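Local coordinates for cellulosomal scaffoldin (Bacteroides cellulosolvens, PDB 1TYJ), which is a type-II cohesin module of a scaffoldin that probably binds a dockerin partner to help assemble the cellulosome, at residues K119-A123 with E124-L128. Sequence-based numbering, arbitrary orientation.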
# COMPACT_ATOMS: atom_id res chain seq x y z
N LYS A 119 -20.27 0.40 7.68
CA LYS A 119 -20.98 0.20 8.94
C LYS A 119 -20.40 1.16 9.94
O LYS A 119 -19.20 1.43 9.88
CB LYS A 119 -20.81 -1.23 9.43
CG LYS A 119 -21.63 -1.59 10.67
CD LYS A 119 -21.43 -3.06 10.95
CE LYS A 119 -21.98 -3.48 12.29
NZ LYS A 119 -23.41 -3.58 12.17
N GLU A 120 -21.22 1.67 10.86
CA GLU A 120 -20.75 2.59 11.89
C GLU A 120 -19.53 2.04 12.65
O GLU A 120 -19.53 0.91 13.15
CB GLU A 120 -21.89 2.91 12.86
CG GLU A 120 -21.51 3.93 13.95
CD GLU A 120 -22.63 4.19 14.94
OE1 GLU A 120 -23.83 4.05 14.58
OE2 GLU A 120 -22.32 4.56 16.09
N ILE A 121 -18.48 2.86 12.70
CA ILE A 121 -17.25 2.46 13.44
C ILE A 121 -17.53 2.49 14.94
O ILE A 121 -18.12 3.44 15.43
CB ILE A 121 -16.07 3.40 13.11
CG1 ILE A 121 -15.88 3.55 11.58
CG2 ILE A 121 -14.77 2.97 13.85
CD1 ILE A 121 -15.69 2.21 10.82
N PRO A 122 -17.09 1.45 15.67
CA PRO A 122 -17.26 1.41 17.13
C PRO A 122 -16.53 2.60 17.79
O PRO A 122 -15.51 3.05 17.27
CB PRO A 122 -16.56 0.12 17.53
CG PRO A 122 -16.38 -0.67 16.27
CD PRO A 122 -16.38 0.28 15.13
N ALA A 123 -17.03 3.07 18.94
CA ALA A 123 -16.44 4.24 19.64
C ALA A 123 -14.94 4.10 19.90
O ALA A 123 -14.23 5.10 19.82
CB ALA A 123 -17.17 4.52 20.97
N GLU A 124 -14.46 2.89 20.16
CA GLU A 124 -13.02 2.70 20.46
C GLU A 124 -12.13 2.78 19.19
O GLU A 124 -10.88 2.73 19.30
CB GLU A 124 -12.77 1.37 21.16
CG GLU A 124 -13.04 0.11 20.30
CD GLU A 124 -14.49 -0.38 20.37
OE1 GLU A 124 -14.69 -1.53 19.95
OE2 GLU A 124 -15.41 0.36 20.82
N GLY A 125 -12.78 2.91 18.02
CA GLY A 125 -12.07 2.90 16.73
C GLY A 125 -11.71 1.50 16.24
O GLY A 125 -11.85 0.50 16.96
N ILE A 126 -11.27 1.43 14.99
CA ILE A 126 -10.65 0.24 14.45
C ILE A 126 -9.38 0.65 13.71
O ILE A 126 -9.27 1.78 13.22
CB ILE A 126 -11.58 -0.51 13.46
CG1 ILE A 126 -11.88 0.33 12.20
CG2 ILE A 126 -12.91 -0.90 14.12
CD1 ILE A 126 -12.58 -0.47 11.06
N LYS A 127 -8.42 -0.25 13.67
CA LYS A 127 -7.23 -0.09 12.83
C LYS A 127 -7.73 0.06 11.39
O LYS A 127 -8.55 -0.73 10.93
CB LYS A 127 -6.31 -1.30 12.98
CG LYS A 127 -5.60 -1.38 14.33
CD LYS A 127 -4.96 -2.78 14.44
CE LYS A 127 -4.14 -2.94 15.71
NZ LYS A 127 -3.46 -4.29 15.70
N LEU A 128 -7.23 1.04 10.66
CA LEU A 128 -7.73 1.15 9.27
C LEU A 128 -7.34 -0.08 8.44
O LEU A 128 -8.14 -0.60 7.62
CB LEU A 128 -7.21 2.42 8.62
CG LEU A 128 -7.69 2.66 7.17
CD1 LEU A 128 -9.24 2.62 7.10
CD2 LEU A 128 -7.17 4.00 6.65
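A type I beta turn running from Pro-122 to Gly-125 reverses the chain between strand 108-117 and strand 126-131 of the cohesin beta sandwich, and it illustrates how a short reversal can be held by one backbone bond and a small apolar cluster. Gly-125 N donates to Pro-122 O over 2.8 Å. Ala-123 and Glu-124 occupy the two corners, with the backbone angles of the two central positions of a type I turn, and Gly-125 leaves the turn at a positive phi of 80°, readily adopted by a residue without a side chain.

Inside the bend, the proline ring is touched at two ends, at CD and CG by Ile-126 and at CB by Glu-124. Ile-126 brings its CG2 methyl to the ring, 3.8 Å from Pro-122 CD and a little farther from CG. From the turn itself, Glu-124 brings its carboxylate back alongside the CB edge of the Pro-122 ring: CG sits between the backbone N and the carbonyl carbon (chi1 67°), and a bend at chi2 of -88° then carries the group round, so that OE1 and OE2 each lie 3.5 Å from Pro-122 CB. This is a van der Waals contact with the CB methylene, not a hydrogen bond.

Deeper down, the buried Ile-121 faces Ile-126 with the two side chains nearly perpendicular. Tyr-43 touches Ile-121, Pro-122 and Ile-126, while Ile-167 of strand 166-169 touches both isoleucines and its backbone is hydrogen-bonded to that of Ile-126, joining the turn's exit to the sheet. Ile-121 uses both its branches: CG2, anti to the backbone N, rests 3.9 Å from Gly-125 CA, whereas CD1 meets Ile-126 CD1 at 4.1 Å.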